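Local atomic coordinates of aminotransferase (Bacillus subtilis, PDB entry 6L1O), a protein that transfers amino groups with the help of pyridoxal 5'-phosphate and takes part in making the dipeptide antibiotic bacilysin. Residues G245-A249 with L276-A280; L75-A80 with P93-L99. One frame throughout, in Å; residues are numbered along the deposited sequence.

Contact 1: residues G245-A249 with L276-A280; sequences GWRMA and LQQAA. With PLP (pyridoxal-5'-phosphate), chain E.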
# COMPACT_ATOMS: atom_id res chain seq x y z
N GLY B 245 4.03 -9.36 -9.67
CA GLY B 245 2.65 -9.33 -9.30
C GLY B 245 2.42 -9.45 -7.79
O GLY B 245 1.36 -9.11 -7.30
N TRP B 246 3.42 -9.96 -7.09
CA TRP B 246 3.34 -10.20 -5.64
C TRP B 246 3.40 -8.93 -4.78
O TRP B 246 2.86 -8.92 -3.65
CB TRP B 246 4.40 -11.11 -5.18
CG TRP B 246 4.38 -12.49 -5.81
CD1 TRP B 246 4.46 -12.82 -7.15
CD2 TRP B 246 4.34 -13.73 -5.10
NE1 TRP B 246 4.48 -14.20 -7.30
CE2 TRP B 246 4.38 -14.77 -6.06
CE3 TRP B 246 4.25 -14.07 -3.75
CZ2 TRP B 246 4.34 -16.11 -5.70
CZ3 TRP B 246 4.26 -15.44 -3.38
CH2 TRP B 246 4.27 -16.42 -4.35
N ARG B 247 3.99 -7.88 -5.32
CA ARG B 247 4.05 -6.54 -4.69
C ARG B 247 4.83 -6.54 -3.37
O ARG B 247 4.25 -6.34 -2.31
CB ARG B 247 2.65 -5.96 -4.48
CG ARG B 247 1.72 -6.01 -5.71
CD ARG B 247 2.30 -5.43 -6.95
NE ARG B 247 2.84 -4.08 -6.74
CZ ARG B 247 4.00 -3.67 -7.16
NH1 ARG B 247 4.81 -4.48 -7.84
NH2 ARG B 247 4.41 -2.42 -6.91
N MET B 248 6.11 -6.83 -3.43
CA MET B 248 6.95 -6.83 -2.25
C MET B 248 8.28 -6.16 -2.51
O MET B 248 8.88 -6.32 -3.59
CB MET B 248 7.16 -8.24 -1.73
CG MET B 248 5.88 -8.80 -1.01
SD MET B 248 6.20 -10.34 -0.19
CE MET B 248 6.39 -11.37 -1.58
N ALA B 249 8.75 -5.38 -1.52
CA ALA B 249 9.99 -4.67 -1.61
C ALA B 249 10.46 -4.29 -0.22
O ALA B 249 9.68 -4.39 0.75
CB ALA B 249 9.82 -3.44 -2.51
N LEU B 276 2.68 -14.07 2.33
CA LEU B 276 3.59 -13.36 1.45
C LEU B 276 4.98 -13.17 2.06
O LEU B 276 5.97 -13.29 1.39
CB LEU B 276 2.98 -12.02 1.05
CG LEU B 276 1.78 -12.05 0.10
CD1 LEU B 276 1.28 -10.62 -0.06
CD2 LEU B 276 2.17 -12.63 -1.24
N GLN B 277 5.04 -12.83 3.34
CA GLN B 277 6.32 -12.65 4.01
C GLN B 277 7.14 -13.92 4.02
O GLN B 277 8.35 -13.88 3.86
CB GLN B 277 6.13 -12.10 5.44
CG GLN B 277 5.40 -10.75 5.45
CD GLN B 277 5.47 -10.05 6.79
OE1 GLN B 277 6.57 -9.84 7.35
NE2 GLN B 277 4.30 -9.69 7.33
N GLN B 278 6.49 -15.06 4.26
CA GLN B 278 7.15 -16.32 4.26
C GLN B 278 7.65 -16.67 2.85
O GLN B 278 8.73 -17.17 2.70
CB GLN B 278 6.19 -17.42 4.77
CG GLN B 278 6.80 -18.78 4.84
CD GLN B 278 6.12 -19.71 5.87
OE1 GLN B 278 5.68 -19.26 6.92
NE2 GLN B 278 6.04 -21.00 5.55
N ALA B 279 6.89 -16.34 1.82
CA ALA B 279 7.38 -16.54 0.45
C ALA B 279 8.59 -15.67 0.18
O ALA B 279 9.56 -16.10 -0.48
CB ALA B 279 6.27 -16.26 -0.55
N ALA B 280 8.56 -14.44 0.66
CA ALA B 280 9.68 -13.52 0.47
C ALA B 280 10.93 -14.05 1.15
O ALA B 280 12.06 -13.99 0.61
CB ALA B 280 9.34 -12.14 0.98
N1 PLP E . 12.70 0.84 -10.00
C2 PLP E . 12.89 0.71 -11.33
C2A PLP E . 13.79 1.63 -12.09
C3 PLP E . 12.13 -0.27 -12.08
O3 PLP E . 12.22 -0.43 -13.40
C4 PLP E . 11.29 -1.12 -11.31
C4A PLP E . 10.27 -1.85 -12.14
C5 PLP E . 11.15 -0.93 -9.88
C6 PLP E . 11.92 0.06 -9.27
C5A PLP E . 10.34 -1.85 -9.01
O4P PLP E . 9.00 -1.86 -9.22
P PLP E . 8.02 -2.63 -8.17
O1P PLP E . 7.02 -1.61 -7.77
O2P PLP E . 8.81 -3.24 -7.03
O3P PLP E . 7.42 -3.74 -8.99
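The phosphate-binding pocket of a class I aminotransferase is backed here by a helix: W246 and M248, the residues before and after the phosphate-binding R247, lean on L276, A279 and A280 of helix 274-285. The short loop that leads into strand 249-253 sends R247 to the phosphate and its two neighbours in sequence to the helix. R247 faces the pyridoxal-5'-phosphate with the edge of its guanidinium and makes two nearly straight bonds, NH1 to O3P at 171° and NH2 to O1P, 2.9 Å, at 177°. The phosphorus lies in the plane of the guanidinium, while A244 O takes a second bond from NH1. S236, S238 and G103 of the same chain and Y66 of the second subunit are among the other partners of the cofactor.

At the helix, the six-membered ring of W246 passes between two methyls that come obliquely from opposite sides of its plane, with CE3 3.6 Å from L276 CD2 and CZ3 3.6 Å from A279 CB. The indole is tied by NE1 to T46 OG1, and F273 of the second subunit stacks on the ring, so the loop also borders the dimer interface. M248 spans L276 and A280 with a chain that is extended at chi2 (-171°) and bends only at the thioether. Its sulphur packs 3.8 Å from A280 CB, and SD lies 3.4 Å from L276 O, the carbonyl that accepts the helical bond from A280 N.

Contact 2: residues L75-A80 with P93-L99; sequences LKEAIA and PETEVAL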
# COMPACT_ATOMS: atom_id res chain seq x y z
N LEU B 75 11.35 -12.22 8.52
CA LEU B 75 11.65 -11.66 7.18
C LEU B 75 12.78 -10.64 7.24
O LEU B 75 13.66 -10.62 6.38
CB LEU B 75 10.37 -11.05 6.56
CG LEU B 75 10.56 -10.34 5.24
CD1 LEU B 75 11.32 -11.24 4.28
CD2 LEU B 75 9.21 -9.90 4.64
N LYS B 76 12.78 -9.81 8.27
CA LYS B 76 13.85 -8.83 8.42
C LYS B 76 15.21 -9.52 8.65
O LYS B 76 16.23 -9.07 8.17
CB LYS B 76 13.48 -7.88 9.55
CG LYS B 76 12.24 -7.04 9.24
CD LYS B 76 11.94 -6.20 10.49
CE LYS B 76 10.94 -5.15 10.18
NZ LYS B 76 10.60 -4.46 11.44
N GLU B 77 15.21 -10.63 9.36
CA GLU B 77 16.37 -11.47 9.51
C GLU B 77 16.80 -12.09 8.16
O GLU B 77 17.98 -12.14 7.85
CB GLU B 77 16.13 -12.57 10.56
CG GLU B 77 16.02 -12.03 11.98
CD GLU B 77 15.04 -12.77 12.91
OE1 GLU B 77 14.76 -13.99 12.72
OE2 GLU B 77 14.51 -12.14 13.87
N ALA B 78 15.84 -12.53 7.35
CA ALA B 78 16.17 -13.08 6.00
C ALA B 78 16.79 -12.00 5.12
O ALA B 78 17.75 -12.24 4.40
CB ALA B 78 14.94 -13.67 5.33
N ILE B 79 16.29 -10.78 5.24
CA ILE B 79 16.83 -9.65 4.52
C ILE B 79 18.26 -9.38 4.95
O ILE B 79 19.17 -9.25 4.10
CB ILE B 79 15.94 -8.41 4.69
CG1 ILE B 79 14.62 -8.65 3.92
CG2 ILE B 79 16.63 -7.14 4.21
CD1 ILE B 79 13.52 -7.65 4.21
N ALA B 80 18.51 -9.38 6.25
CA ALA B 80 19.90 -9.13 6.71
C ALA B 80 20.85 -10.24 6.21
O ALA B 80 21.95 -9.94 5.75
CB ALA B 80 19.97 -8.95 8.22
N PRO B 93 18.85 -6.14 11.47
CA PRO B 93 17.47 -6.37 11.04
C PRO B 93 16.42 -5.62 11.84
O PRO B 93 15.32 -5.38 11.34
CB PRO B 93 17.29 -7.90 11.19
CG PRO B 93 18.40 -8.35 12.10
CD PRO B 93 19.52 -7.40 11.86
N GLU B 94 16.75 -5.26 13.07
CA GLU B 94 15.78 -4.69 13.97
C GLU B 94 15.67 -3.18 13.77
O GLU B 94 14.67 -2.61 14.12
CB GLU B 94 16.09 -5.08 15.44
CG GLU B 94 16.06 -6.60 15.64
CD GLU B 94 16.04 -7.07 17.09
OE1 GLU B 94 15.29 -6.50 17.90
OE2 GLU B 94 16.77 -8.02 17.42
N THR B 95 16.71 -2.54 13.22
CA THR B 95 16.73 -1.12 13.07
C THR B 95 16.87 -0.62 11.64
O THR B 95 16.57 0.51 11.38
CB THR B 95 17.86 -0.43 13.86
OG1 THR B 95 19.10 -0.86 13.35
CG2 THR B 95 17.77 -0.79 15.37
N GLU B 96 17.37 -1.45 10.74
CA GLU B 96 17.77 -0.91 9.42
C GLU B 96 16.97 -1.47 8.24
O GLU B 96 17.38 -1.34 7.12
CB GLU B 96 19.25 -1.15 9.21
CG GLU B 96 20.12 -0.35 10.16
CD GLU B 96 21.64 -0.60 10.01
OE1 GLU B 96 22.08 -1.76 9.83
OE2 GLU B 96 22.40 0.41 10.12
N VAL B 97 15.84 -2.07 8.51
CA VAL B 97 15.00 -2.67 7.46
C VAL B 97 13.57 -2.21 7.59
O VAL B 97 13.00 -2.25 8.66
CB VAL B 97 15.03 -4.21 7.55
CG1 VAL B 97 14.22 -4.84 6.40
CG2 VAL B 97 16.48 -4.71 7.52
N ALA B 98 12.96 -1.84 6.47
CA ALA B 98 11.55 -1.61 6.40
C ALA B 98 10.98 -2.31 5.17
O ALA B 98 11.65 -2.36 4.16
CB ALA B 98 11.23 -0.14 6.35
N LEU B 99 9.74 -2.81 5.30
CA LEU B 99 9.02 -3.50 4.21
C LEU B 99 8.03 -2.61 3.51
O LEU B 99 7.40 -1.75 4.12
CB LEU B 99 8.25 -4.71 4.79
CG LEU B 99 8.98 -5.56 5.81
CD1 LEU B 99 8.13 -6.73 6.27
CD2 LEU B 99 10.24 -6.07 5.19
O HOH W 1 10.49 -1.82 9.83
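A helix laid across an edge strand of the seven-stranded mixed sheet of a class I aminotransferase forms this contact. Side chains of helix 73-87 settle on V97 and L99 of strand 97-100 and on P93 in the turn before it. The axes of 75-80 and 97-99 approach to 9.1 Å, their N-to-C directions 122° apart. V97 and L99 face helix 73-87, while A98 faces helix 255-266 on the other side, where it packs on V261 and N262.

I79 supplies the middle of the apolar seam. Its CD1 touches V97 CG1 at 3.6 Å and L99 CD2 at 3.8 Å, bridging two residues of the same strand face; F250 and V252 of the adjoining strand 249-253 line it further. One turn earlier, L75 sends CD2 against L99 CD1 at 3.7 Å. That branch gets there because CG lies opposite the backbone N (chi1 175°), although the first bond of the side chain does not aim at the strand.

At the more open margin P93 rests on the helix backbone, its CB 3.4 Å from K76 O, while its CD meets A80 CB. K76 runs the other way past V97, fully extended beyond CG, so that its methylenes pass over P93 O and the ammonium arrives near the strand. There a water joins the two segments: it accepts a bond from K76 NZ at 3.1 Å and donates one to V97 O at 2.8 Å.

Contacts 1 and 2 have centres 14 Å apart, and helix 274-285, one half of contact 1, also packs on both segments of contact 2. L75 and L99, paired in contact 2, both touch Q277: its OE1 is 3.8 Å from L75 CD2 and 3.6 Å from L99 CD1. The same oxygen accepts a bond from Y72 N, just ahead of helix 73-87. L75 also packs its CD1 3.9 Å from A280 CB. Strands 249-253 and 97-100 pair antiparallel, with A249 bonded to F100 just past L99 and A98 to A251. Only contact 1 reaches the cofactor directly, through R247; in contact 2 the side chain of L99 stays about 12 Å from pyridoxal-5'-phosphate.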